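Local structure of putative mandelate racemase (Salmonella typhimurium, 2O56) at residues M4-V9 with M69-N74; S230-G235 with A262-I267; H323-P328 with E348-A353. The protein binds magnesium and probably acts as a hydro-lyase of the enolase superfamily, although its substrate has not been established. All coordinates share one frame; numbering follows the deposited sequence.

Contact 1. Residues M4-V9 with M69-N74; sequences MKITSV and MDPMNN
M4 and I6, at the start of strand 6-13, an inner strand of the antiparallel sheet of the capping domain, pack against an Asx turn formed by D70, P71 and M72 between two of the domain's helices. The backbones are joined by one hydrogen bond, from I6 N to M69 O at 2.9 Å, almost straight at 161°. Just before it in the chain, the carbonyl oxygen M4 O receives a CA-H...O contact from D70 CA at 3.3 Å. P71 sits between two side chains of the other segment. Its CG meets M4 CG at 4.0 Å, the two side chains crossing nearly at right angles, while its CB meets I6 CG1 at 3.9 Å as ring and chain slide past each other in opposite directions. Farther out, M4 SD lies 4.3 Å from M72 SD.

The polar side is organised by D70. With CG anti to the backbone N (chi1 -170°), the carboxylate is carried forward along the chain, where OD1 accepts from M72 N at 3.0 Å, met from above the carboxylate plane. The same oxygen takes a second bond from a water, 2.8 Å from D70 OD1, which in turn accepts from M4 N at 3.1 Å and so bridges the segments. D70 also opens a type I turn, closed by N73 N on D70 O. L106 of helix 93-114 and T34 of strand 28-34 pack on P71, so the turn is wedged between that strand and helix, as expected of the alpha+beta capping domain of the enolase superfamily.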
ATOM      1  N   MET A   4       2.836 -43.091 -28.349  1.00 54.55           N
ATOM      2  CA  MET A   4       4.178 -43.464 -27.908  1.00 45.66           C
ATOM      3  C   MET A   4       4.348 -43.467 -26.399  1.00 35.28           C
ATOM      4  O   MET A   4       3.577 -42.855 -25.671  1.00 35.84           O
ATOM      5  CB  MET A   4       5.281 -42.633 -28.587  1.00 38.54           C
ATOM      6  CG  MET A   4       4.886 -41.222 -28.930  1.00 57.21           C
ATOM      7  SD  MET A   4       6.171 -40.272 -29.783  1.00 55.44           S
ATOM      8  CE  MET A   4       7.236 -41.522 -30.436  1.00 34.50           C
ATOM      9  N   LYS A   5       5.379 -44.173 -25.958  1.00 32.05           N
ATOM     10  CA  LYS A   5       5.664 -44.407 -24.561  1.00 34.43           C
ATOM     11  C   LYS A   5       7.121 -44.080 -24.450  1.00 29.74           C
ATOM     12  O   LYS A   5       7.905 -44.406 -25.348  1.00 26.73           O
ATOM     13  CB  LYS A   5       5.506 -45.897 -24.217  1.00 36.46           C
ATOM     14  CG  LYS A   5       4.148 -46.290 -23.676  1.00 51.36           C
ATOM     15  CD  LYS A   5       4.093 -47.797 -23.453  1.00 65.68           C
ATOM     16  CE  LYS A   5       3.035 -48.190 -22.432  1.00 74.52           C
ATOM     17  NZ  LYS A   5       1.656 -48.020 -22.968  1.00 62.80           N
ATOM     18  N   ILE A   6       7.490 -43.448 -23.344  1.00 27.69           N
ATOM     19  CA  ILE A   6       8.885 -43.363 -22.938  1.00 30.59           C
ATOM     20  C   ILE A   6       9.319 -44.752 -22.463  1.00 36.91           C
ATOM     21  O   ILE A   6       8.678 -45.354 -21.600  1.00 28.91           O
ATOM     22  CB  ILE A   6       9.084 -42.300 -21.824  1.00 30.46           C
ATOM     23  CG1 ILE A   6       8.652 -40.914 -22.326  1.00 27.49           C
ATOM     24  CG2 ILE A   6      10.540 -42.266 -21.361  1.00 21.08           C
ATOM     25  CD1 ILE A   6       8.534 -39.818 -21.210  1.00 24.30           C
ATOM     26  N   THR A   7      10.389 -45.275 -23.056  1.00 33.59           N
ATOM     27  CA  THR A   7      10.865 -46.617 -22.690  1.00 37.15           C
ATOM     28  C   THR A   7      12.091 -46.580 -21.789  1.00 35.81           C
ATOM     29  O   THR A   7      12.259 -47.443 -20.926  1.00 32.68           O
ATOM     30  CB  THR A   7      11.113 -47.505 -23.937  1.00 36.85           C
ATOM     31  OG1 THR A   7      11.916 -46.788 -24.880  1.00 31.87           O
ATOM     32  CG2 THR A   7       9.803 -47.867 -24.586  1.00 33.11           C
ATOM     33  N   SER A   8      12.936 -45.560 -21.972  1.00 31.59           N
ATOM     34  CA  SER A   8      14.097 -45.365 -21.120  1.00 28.01           C
ATOM     35  C   SER A   8      14.603 -43.922 -21.228  1.00 30.10           C
ATOM     36  O   SER A   8      14.266 -43.205 -22.175  1.00 27.82           O
ATOM     37  CB  SER A   8      15.224 -46.323 -21.533  1.00 33.12           C
ATOM     38  OG  SER A   8      15.793 -45.904 -22.768  1.00 42.57           O
ATOM     39  N   VAL A   9      15.406 -43.505 -20.250  1.00 29.24           N
ATOM     40  CA  VAL A   9      16.018 -42.190 -20.263  1.00 29.27           C
ATOM     41  C   VAL A   9      17.492 -42.371 -19.928  1.00 25.22           C
ATOM     42  O   VAL A   9      17.819 -43.016 -18.946  1.00 31.71           O
ATOM     43  CB  VAL A   9      15.377 -41.212 -19.215  1.00 26.06           C
ATOM     44  CG1 VAL A   9      16.060 -39.831 -19.293  1.00 25.23           C
ATOM     45  CG2 VAL A   9      13.891 -41.063 -19.435  1.00 27.54           C
ATOM     46  N   MET A  69       5.093 -43.031 -19.753  1.00 29.00           N
ATOM     47  CA  MET A  69       4.181 -41.929 -20.095  1.00 34.76           C
ATOM     48  C   MET A  69       4.277 -41.610 -21.581  1.00 31.64           C
ATOM     49  O   MET A  69       5.285 -41.887 -22.209  1.00 32.10           O
ATOM     50  CB  MET A  69       4.463 -40.660 -19.261  1.00 25.52           C
ATOM     51  CG  MET A  69       4.306 -40.854 -17.754  1.00 34.76           C
ATOM     52  SD  MET A  69       4.406 -39.346 -16.760  1.00 32.89           S
ATOM     53  CE  MET A  69       2.744 -38.678 -17.039  1.00 27.81           C
ATOM     54  N   ASP A  70       3.217 -41.021 -22.122  1.00 30.44           N
ATOM     55  CA  ASP A  70       3.209 -40.469 -23.475  1.00 31.24           C
ATOM     56  C   ASP A  70       3.999 -39.170 -23.483  1.00 33.29           C
ATOM     57  O   ASP A  70       3.563 -38.181 -22.881  1.00 35.27           O
ATOM     58  CB  ASP A  70       1.760 -40.186 -23.863  1.00 29.81           C
ATOM     59  CG  ASP A  70       1.578 -39.846 -25.328  1.00 30.54           C
ATOM     60  OD1 ASP A  70       2.538 -39.442 -26.018  1.00 31.35           O
ATOM     61  OD2 ASP A  70       0.423 -39.978 -25.800  1.00 38.08           O
ATOM     62  N   PRO A  71       5.140 -39.144 -24.194  1.00 31.53           N
ATOM     63  CA  PRO A  71       5.987 -37.943 -24.189  1.00 33.26           C
ATOM     64  C   PRO A  71       5.348 -36.738 -24.883  1.00 25.50           C
ATOM     65  O   PRO A  71       5.850 -35.622 -24.756  1.00 33.36           O
ATOM     66  CB  PRO A  71       7.242 -38.408 -24.934  1.00 28.68           C
ATOM     67  CG  PRO A  71       6.738 -39.473 -25.860  1.00 28.64           C
ATOM     68  CD  PRO A  71       5.716 -40.206 -25.047  1.00 31.47           C
ATOM     69  N   MET A  72       4.236 -36.955 -25.585  1.00 28.23           N
ATOM     70  CA  MET A  72       3.515 -35.864 -26.251  1.00 30.39           C
ATOM     71  C   MET A  72       2.844 -34.906 -25.262  1.00 32.33           C
ATOM     72  O   MET A  72       2.595 -33.752 -25.599  1.00 26.68           O
ATOM     73  CB  MET A  72       2.499 -36.413 -27.284  1.00 27.21           C
ATOM     74  CG  MET A  72       3.177 -37.286 -28.378  1.00 26.09           C
ATOM     75  SD  MET A  72       4.407 -36.365 -29.354  1.00 39.69           S
ATOM     76  CE  MET A  72       3.203 -35.364 -30.229  1.00 29.18           C
ATOM     77  N   ASN A  73       2.593 -35.395 -24.044  1.00 25.39           N
ATOM     78  CA  ASN A  73       1.879 -34.666 -23.002  1.00 23.41           C
ATOM     79  C   ASN A  73       2.836 -33.843 -22.142  1.00 23.84           C
ATOM     80  O   ASN A  73       2.950 -34.060 -20.941  1.00 24.92           O
ATOM     81  CB  ASN A  73       1.061 -35.635 -22.112  1.00 18.42           C
ATOM     82  CG  ASN A  73       0.118 -36.510 -22.914  1.00 31.58           C
ATOM     83  OD1 ASN A  73      -0.195 -36.186 -24.042  1.00 26.41           O
ATOM     84  ND2 ASN A  73      -0.358 -37.615 -22.319  1.00 20.76           N
ATOM     85  N   ASN A  74       3.543 -32.905 -22.753  1.00 22.16           N
ATOM     86  CA  ASN A  74       4.510 -32.128 -21.994  1.00 25.63           C
ATOM     87  C   ASN A  74       3.867 -31.329 -20.856  1.00 21.33           C
ATOM     88  O   ASN A  74       4.480 -31.173 -19.802  1.00 26.81           O
ATOM     89  CB  ASN A  74       5.337 -31.205 -22.907  1.00 23.49           C
ATOM     90  CG  ASN A  74       4.461 -30.237 -23.705  1.00 28.45           C
ATOM     91  OD1 ASN A  74       3.760 -30.641 -24.622  1.00 27.38           O
ATOM     92  ND2 ASN A  74       4.498 -28.963 -23.346  1.00 24.64           N
TER
HETATM   93  O   HOH W   1       1.630 -40.245 -28.563  1.00 47.44           O

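Contact 2. Residues S230-G235 with A262-I267; sequences SAIQFG and ADKVNI
I232 and G235 of helix 228-238 pack against K264, V265 and I267 in an apolar contact without hydrogen bonds, in the outer helical layer of the modified TIM barrel. The second segment is the end of helix 255-264 and the chain that leaves it for strand 269-271, the return limb of a beta-alpha-beta crossover that begins at strand 246-247. The contact lies away from the metal, the side chain of A231 being about 14 Å from the bound magnesium (nearest atoms).

The I232 side chain lies against the root of K264. Its CG2 is 3.7 Å from K264 CB, and its CD1 reaches K264 CG at 3.8 Å, so both branches of the isoleucine rest against the same side of the lysine's aliphatic start. The lysine chain bends at chi2 (-48°), which leads its amino end away from helix 228-238; NZ makes a weak hydrogen bond to A262 O of a neighbouring subunit.

V265, the first residue past the helix, points both methyls at the facing helix. CG2 lies over the I232 backbone, 3.7 Å from I232 CA, and 4.1 Å from I232 CG1. CG1, anti to the backbone N (chi1 174°), comes to 3.9 Å from G235 CA, an approach made possible because the glycine presents bare backbone there. On the barrel side, Y246 of strand 246-247 touches V265 and I267, and its hydroxyl is hydrogen-bonded to A231 O, tying the helix pair to the barrel wall. Past V265 in the chain, the terminal methyl I267 CD1 abuts the carbonyl oxygen G235 O at 3.6 Å.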
ATOM      1  N   SER A 230      26.580  -1.869  -2.889  1.00 29.13           N
ATOM      2  CA  SER A 230      27.625  -1.773  -3.903  1.00 26.71           C
ATOM      3  C   SER A 230      27.110  -1.783  -5.339  1.00 28.57           C
ATOM      4  O   SER A 230      27.710  -1.159  -6.209  1.00 22.45           O
ATOM      5  CB  SER A 230      28.653  -2.891  -3.721  1.00 28.88           C
ATOM      6  OG  SER A 230      28.021  -4.157  -3.593  1.00 31.23           O
ATOM      7  N   ALA A 231      26.019  -2.503  -5.609  1.00 20.37           N
ATOM      8  CA  ALA A 231      25.406  -2.466  -6.946  1.00 23.95           C
ATOM      9  C   ALA A 231      24.937  -1.049  -7.264  1.00 25.73           C
ATOM     10  O   ALA A 231      25.102  -0.559  -8.393  1.00 28.66           O
ATOM     11  CB  ALA A 231      24.210  -3.455  -7.036  1.00 20.65           C
ATOM     12  N   ILE A 232      24.349  -0.390  -6.271  1.00 19.63           N
ATOM     13  CA  ILE A 232      23.949   1.015  -6.420  1.00 19.21           C
ATOM     14  C   ILE A 232      25.144   1.954  -6.599  1.00 27.56           C
ATOM     15  O   ILE A 232      25.111   2.836  -7.443  1.00 25.19           O
ATOM     16  CB  ILE A 232      23.029   1.493  -5.279  1.00 27.02           C
ATOM     17  CG1 ILE A 232      21.648   0.816  -5.405  1.00 23.16           C
ATOM     18  CG2 ILE A 232      22.881   3.033  -5.290  1.00 23.93           C
ATOM     19  CD1 ILE A 232      20.830   0.861  -4.112  1.00 24.36           C
ATOM     20  N   GLN A 233      26.196   1.745  -5.813  1.00 25.12           N
ATOM     21  CA  GLN A 233      27.402   2.589  -5.890  1.00 24.52           C
ATOM     22  C   GLN A 233      27.986   2.514  -7.309  1.00 26.18           C
ATOM     23  O   GLN A 233      28.226   3.534  -7.953  1.00 30.08           O
ATOM     24  CB  GLN A 233      28.425   2.087  -4.866  1.00 27.26           C
ATOM     25  CG  GLN A 233      29.468   3.131  -4.471  1.00 31.15           C
ATOM     26  CD  GLN A 233      30.483   2.594  -3.472  1.00 33.45           C
ATOM     27  OE1 GLN A 233      30.175   1.733  -2.649  1.00 31.77           O
ATOM     28  NE2 GLN A 233      31.710   3.097  -3.558  1.00 31.09           N
ATOM     29  N   PHE A 234      28.157   1.289  -7.799  1.00 25.33           N
ATOM     30  CA  PHE A 234      28.688   1.059  -9.132  1.00 27.06           C
ATOM     31  C   PHE A 234      27.781   1.540 -10.254  1.00 34.43           C
ATOM     32  O   PHE A 234      28.241   2.192 -11.197  1.00 23.45           O
ATOM     33  CB  PHE A 234      29.064  -0.408  -9.339  1.00 26.32           C
ATOM     34  CG  PHE A 234      29.844  -0.633 -10.594  1.00 30.57           C
ATOM     35  CD1 PHE A 234      31.097  -0.033 -10.760  1.00 24.87           C
ATOM     36  CD2 PHE A 234      29.320  -1.400 -11.628  1.00 25.35           C
ATOM     37  CE1 PHE A 234      31.817  -0.215 -11.924  1.00 31.21           C
ATOM     38  CE2 PHE A 234      30.043  -1.590 -12.797  1.00 32.81           C
ATOM     39  CZ  PHE A 234      31.298  -0.992 -12.940  1.00 23.34           C
ATOM     40  N   GLY A 235      26.488   1.241 -10.161  1.00 23.74           N
ATOM     41  CA  GLY A 235      25.562   1.637 -11.238  1.00 22.55           C
ATOM     42  C   GLY A 235      25.526   3.138 -11.464  1.00 24.33           C
ATOM     43  O   GLY A 235      25.493   3.608 -12.614  1.00 29.56           O
ATOM     44  N   ALA A 262      16.843  -0.747  -8.737  1.00 25.62           N
ATOM     45  CA  ALA A 262      16.073  -0.100  -9.810  1.00 20.92           C
ATOM     46  C   ALA A 262      15.733   1.350  -9.469  1.00 28.27           C
ATOM     47  O   ALA A 262      15.838   2.238 -10.324  1.00 26.86           O
ATOM     48  CB  ALA A 262      14.810  -0.888 -10.121  1.00 23.34           C
ATOM     49  N   ASP A 263      15.375   1.588  -8.211  1.00 24.45           N
ATOM     50  CA  ASP A 263      15.007   2.928  -7.738  1.00 24.88           C
ATOM     51  C   ASP A 263      16.182   3.913  -7.779  1.00 24.87           C
ATOM     52  O   ASP A 263      15.994   5.093  -8.064  1.00 25.51           O
ATOM     53  CB  ASP A 263      14.485   2.854  -6.300  1.00 22.81           C
ATOM     54  CG  ASP A 263      13.100   2.212  -6.205  1.00 33.62           C
ATOM     55  OD1 ASP A 263      12.464   2.011  -7.259  1.00 30.19           O
ATOM     56  OD2 ASP A 263      12.649   1.926  -5.073  1.00 30.28           O
ATOM     57  N   LYS A 264      17.380   3.420  -7.478  1.00 28.72           N
ATOM     58  CA  LYS A 264      18.539   4.286  -7.212  1.00 26.94           C
ATOM     59  C   LYS A 264      19.490   4.355  -8.400  1.00 31.14           C
ATOM     60  O   LYS A 264      20.374   5.219  -8.456  1.00 29.34           O
ATOM     61  CB  LYS A 264      19.285   3.804  -5.962  1.00 31.96           C
ATOM     62  CG  LYS A 264      18.418   3.696  -4.666  1.00 24.16           C
ATOM     63  CD  LYS A 264      17.567   4.965  -4.442  1.00 27.66           C
ATOM     64  CE  LYS A 264      17.016   5.053  -3.008  1.00 26.92           C
ATOM     65  NZ  LYS A 264      16.568   6.451  -2.700  1.00 29.06           N
ATOM     66  N   VAL A 265      19.330   3.427  -9.341  1.00 25.66           N
ATOM     67  CA  VAL A 265      20.207   3.367 -10.528  1.00 26.83           C
ATOM     68  C   VAL A 265      19.353   3.599 -11.764  1.00 29.42           C
ATOM     69  O   VAL A 265      18.345   2.928 -11.953  1.00 27.59           O
ATOM     70  CB  VAL A 265      20.951   2.005 -10.625  1.00 19.44           C
ATOM     71  CG1 VAL A 265      21.745   1.892 -11.941  1.00 26.96           C
ATOM     72  CG2 VAL A 265      21.864   1.795  -9.425  1.00 22.19           C
ATOM     73  N   ASN A 266      19.741   4.564 -12.593  1.00 24.28           N
ATOM     74  CA  ASN A 266      18.982   4.892 -13.816  1.00 23.78           C
ATOM     75  C   ASN A 266      19.528   4.173 -15.047  1.00 29.30           C
ATOM     76  O   ASN A 266      19.834   4.796 -16.050  1.00 32.69           O
ATOM     77  CB  ASN A 266      19.012   6.414 -14.068  1.00 25.04           C
ATOM     78  CG  ASN A 266      18.374   7.209 -12.942  1.00 37.60           C
ATOM     79  OD1 ASN A 266      17.440   6.752 -12.292  1.00 33.05           O
ATOM     80  ND2 ASN A 266      18.886   8.402 -12.707  1.00 35.98           N
ATOM     81  N   ILE A 267      19.683   2.862 -14.938  1.00 24.68           N
ATOM     82  CA  ILE A 267      19.963   1.959 -16.067  1.00 18.30           C
ATOM     83  C   ILE A 267      18.888   0.864 -15.943  1.00 25.97           C
ATOM     84  O   ILE A 267      18.616   0.451 -14.828  1.00 21.81           O
ATOM     85  CB  ILE A 267      21.311   1.263 -15.826  1.00 16.52           C
ATOM     86  CG1 ILE A 267      22.438   2.305 -15.659  1.00 26.29           C
ATOM     87  CG2 ILE A 267      21.650   0.292 -16.959  1.00 21.39           C
ATOM     88  CD1 ILE A 267      23.719   1.718 -15.118  1.00 24.88           C
TER

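Contact 3. Residues H323-P328 with E348-A353; sequences HVCGGP and ELHRYA
E348 meets H323 and V324 at the active-site end of the modified TIM barrel of the enolase superfamily. Its CB points toward the facing loop, and with CG anti to the backbone N (chi1 176°) the chain runs out extended. CG and CD pass V324 O, CD at 3.9 Å. At the tip, OE1 accepts a weak hydrogen bond from V324 N at 3.3 Å and lies 3.5 Å from H323 CD2; the E348 and H323 side chains lie side by side, pointing the same way, with the imidazole and carboxylate planes 74° apart. OE2 turns to K172, in a salt bridge, and to the hydroxyl of S135, so both oxygens are engaged.

H323 is hydrogen-bonded through ND1 to D296, a His-Asp pair consistent with the mandelate racemase branch of the superfamily, and its nearest side-chain atom lies about 4 Å from the magnesium bound by E221, E247 and E273. Two residues after H323, C325 SG sits over one face of the H350 ring, 4.0 Å from its centroid and displaced toward the rim. The same sulfur is 4.0 Å from Y352 CE2, meeting that ring obliquely.

Y352 closes the far end, where the loop turns into helix 328-340: its hydroxyl OH donates to G326 O at 2.6 Å, in the carbonyl plane and on a lone pair, with a C=O...OH angle of 120°.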
ATOM      1  N   HIS A 323      19.293 -16.554 -21.226  1.00 23.02           N
ATOM      2  CA  HIS A 323      20.617 -16.846 -20.699  1.00 22.98           C
ATOM      3  C   HIS A 323      21.143 -18.124 -21.342  1.00 25.06           C
ATOM      4  O   HIS A 323      20.494 -19.162 -21.286  1.00 27.28           O
ATOM      5  CB  HIS A 323      20.611 -17.001 -19.179  1.00 24.42           C
ATOM      6  CG  HIS A 323      21.928 -17.449 -18.628  1.00 29.05           C
ATOM      7  ND1 HIS A 323      22.224 -18.776 -18.395  1.00 32.62           N
ATOM      8  CD2 HIS A 323      23.051 -16.755 -18.332  1.00 28.89           C
ATOM      9  CE1 HIS A 323      23.466 -18.876 -17.959  1.00 38.93           C
ATOM     10  NE2 HIS A 323      23.989 -17.664 -17.903  1.00 29.02           N
ATOM     11  N   VAL A 324      22.317 -18.046 -21.961  1.00 25.44           N
ATOM     12  CA  VAL A 324      22.921 -19.220 -22.578  1.00 28.14           C
ATOM     13  C   VAL A 324      24.353 -19.394 -22.086  1.00 34.64           C
ATOM     14  O   VAL A 324      25.228 -18.591 -22.413  1.00 33.50           O
ATOM     15  CB  VAL A 324      22.919 -19.140 -24.134  1.00 28.15           C
ATOM     16  CG1 VAL A 324      23.510 -20.417 -24.740  1.00 29.40           C
ATOM     17  CG2 VAL A 324      21.513 -18.950 -24.670  1.00 30.18           C
ATOM     18  N   CYS A 325      24.585 -20.454 -21.320  1.00 31.49           N
ATOM     19  CA  CYS A 325      25.953 -20.888 -20.987  1.00 30.14           C
ATOM     20  C   CYS A 325      26.020 -22.409 -20.840  1.00 35.49           C
ATOM     21  O   CYS A 325      26.156 -22.944 -19.736  1.00 41.41           O
ATOM     22  CB  CYS A 325      26.439 -20.204 -19.703  1.00 29.17           C
ATOM     23  SG  CYS A 325      28.250 -20.295 -19.444  1.00 37.56           S
ATOM     24  N   GLY A 326      25.885 -23.117 -21.952  1.00 30.26           N
ATOM     25  CA  GLY A 326      26.088 -24.561 -21.916  1.00 33.88           C
ATOM     26  C   GLY A 326      26.642 -25.040 -23.236  1.00 32.01           C
ATOM     27  O   GLY A 326      27.488 -24.388 -23.824  1.00 32.26           O
ATOM     28  N   GLY A 327      26.134 -26.172 -23.705  1.00 30.30           N
ATOM     29  CA  GLY A 327      26.582 -26.757 -24.967  1.00 35.89           C
ATOM     30  C   GLY A 327      25.739 -26.324 -26.146  1.00 37.85           C
ATOM     31  O   GLY A 327      24.832 -25.499 -26.007  1.00 32.66           O
ATOM     32  N   PRO A 328      26.030 -26.873 -27.330  1.00 34.72           N
ATOM     33  CA  PRO A 328      25.246 -26.535 -28.524  1.00 28.80           C
ATOM     34  C   PRO A 328      23.728 -26.718 -28.375  1.00 28.80           C
ATOM     35  O   PRO A 328      22.965 -25.994 -29.008  1.00 32.65           O
ATOM     36  CB  PRO A 328      25.812 -27.486 -29.581  1.00 31.94           C
ATOM     37  CG  PRO A 328      27.241 -27.689 -29.134  1.00 26.84           C
ATOM     38  CD  PRO A 328      27.123 -27.818 -27.642  1.00 31.61           C
ATOM     39  N   GLU A 348      22.854 -14.054 -26.240  1.00 23.73           N
ATOM     40  CA  GLU A 348      24.157 -14.076 -25.566  1.00 23.88           C
ATOM     41  C   GLU A 348      25.120 -15.072 -26.202  1.00 31.09           C
ATOM     42  O   GLU A 348      24.845 -16.268 -26.238  1.00 27.93           O
ATOM     43  CB  GLU A 348      23.992 -14.437 -24.082  1.00 26.53           C
ATOM     44  CG  GLU A 348      25.314 -14.584 -23.320  1.00 26.78           C
ATOM     45  CD  GLU A 348      25.136 -14.754 -21.809  1.00 38.41           C
ATOM     46  OE1 GLU A 348      24.082 -15.274 -21.389  1.00 26.15           O
ATOM     47  OE2 GLU A 348      26.062 -14.385 -21.045  1.00 33.96           O
ATOM     48  N   LEU A 349      26.278 -14.591 -26.646  1.00 26.36           N
ATOM     49  CA  LEU A 349      27.296 -15.489 -27.195  1.00 27.78           C
ATOM     50  C   LEU A 349      28.591 -15.503 -26.393  1.00 27.96           C
ATOM     51  O   LEU A 349      29.294 -14.492 -26.319  1.00 28.27           O
ATOM     52  CB  LEU A 349      27.600 -15.155 -28.658  1.00 30.59           C
ATOM     53  CG  LEU A 349      28.737 -15.962 -29.295  1.00 36.27           C
ATOM     54  CD1 LEU A 349      28.234 -17.289 -29.801  1.00 34.37           C
ATOM     55  CD2 LEU A 349      29.366 -15.178 -30.401  1.00 35.58           C
ATOM     56  N   HIS A 350      28.919 -16.654 -25.815  1.00 32.72           N
ATOM     57  CA  HIS A 350      30.224 -16.829 -25.201  1.00 34.18           C
ATOM     58  C   HIS A 350      31.222 -17.299 -26.240  1.00 34.49           C
ATOM     59  O   HIS A 350      30.861 -17.995 -27.189  1.00 39.61           O
ATOM     60  CB  HIS A 350      30.177 -17.872 -24.114  1.00 39.19           C
ATOM     61  CG  HIS A 350      29.280 -17.526 -22.974  1.00 35.58           C
ATOM     62  ND1 HIS A 350      29.739 -16.923 -21.822  1.00 40.30           N
ATOM     63  CD2 HIS A 350      27.951 -17.711 -22.803  1.00 39.00           C
ATOM     64  CE1 HIS A 350      28.727 -16.752 -20.989  1.00 44.22           C
ATOM     65  NE2 HIS A 350      27.631 -17.226 -21.557  1.00 42.78           N
ATOM     66  N   ARG A 351      32.482 -16.928 -26.026  1.00 40.04           N
ATOM     67  CA  ARG A 351      33.575 -17.307 -26.917  1.00 43.46           C
ATOM     68  C   ARG A 351      33.745 -18.828 -27.025  1.00 46.03           C
ATOM     69  O   ARG A 351      33.930 -19.360 -28.122  1.00 43.63           O
ATOM     70  CB  ARG A 351      34.870 -16.659 -26.446  1.00 47.68           C
ATOM     71  CG  ARG A 351      35.929 -16.547 -27.522  1.00 56.31           C
ATOM     72  CD  ARG A 351      37.267 -17.048 -27.005  1.00 58.92           C
ATOM     73  NE  ARG A 351      37.766 -16.252 -25.891  1.00 61.84           N
ATOM     74  CZ  ARG A 351      37.907 -16.707 -24.652  1.00 76.14           C
ATOM     75  NH1 ARG A 351      38.365 -15.901 -23.704  1.00 72.05           N
ATOM     76  NH2 ARG A 351      37.591 -17.965 -24.358  1.00 79.09           N
ATOM     77  N   TYR A 352      33.651 -19.523 -25.893  1.00 39.19           N
ATOM     78  CA  TYR A 352      33.897 -20.974 -25.838  1.00 44.77           C
ATOM     79  C   TYR A 352      32.910 -21.751 -26.711  1.00 48.77           C
ATOM     80  O   TYR A 352      33.210 -22.851 -27.156  1.00 50.43           O
ATOM     81  CB  TYR A 352      33.822 -21.491 -24.387  1.00 44.04           C
ATOM     82  CG  TYR A 352      32.402 -21.708 -23.931  1.00 50.03           C
ATOM     83  CD1 TYR A 352      31.711 -22.887 -24.253  1.00 44.46           C
ATOM     84  CD2 TYR A 352      31.733 -20.729 -23.204  1.00 45.71           C
ATOM     85  CE1 TYR A 352      30.404 -23.069 -23.875  1.00 51.95           C
ATOM     86  CE2 TYR A 352      30.419 -20.914 -22.804  1.00 42.26           C
ATOM     87  CZ  TYR A 352      29.760 -22.084 -23.148  1.00 42.15           C
ATOM     88  OH  TYR A 352      28.451 -22.267 -22.758  1.00 47.00           O
ATOM     89  N   ALA A 353      31.729 -21.171 -26.931  1.00 43.47           N
ATOM     90  CA  ALA A 353      30.648 -21.816 -27.666  1.00 43.46           C
ATOM     91  C   ALA A 353      30.990 -22.000 -29.156  1.00 45.89           C
ATOM     92  O   ALA A 353      30.418 -22.855 -29.837  1.00 45.33           O
ATOM     93  CB  ALA A 353      29.373 -21.006 -27.520  1.00 34.68           C
TER

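From the N terminus, contact 1 closes first: residues 69-74 return to the opening strand after two further strands and helix 52-66, joining sheet and helices of the capping domain. The chain then enters the barrel, where contact 2 closes a shorter loop between the body of helix 228-238 and the end of helix 255-264, and contact 3 the shortest, through helix 328-340, at the metal site. The three loops follow in series, neither nesting nor crossing. Contacts 1 and 2 lie on opposite sides of the chain's centre, their centres 47 Å apart; contact 3 is near the middle, its centre 29 Å from that of contact 1 and 27 Å from that of contact 2.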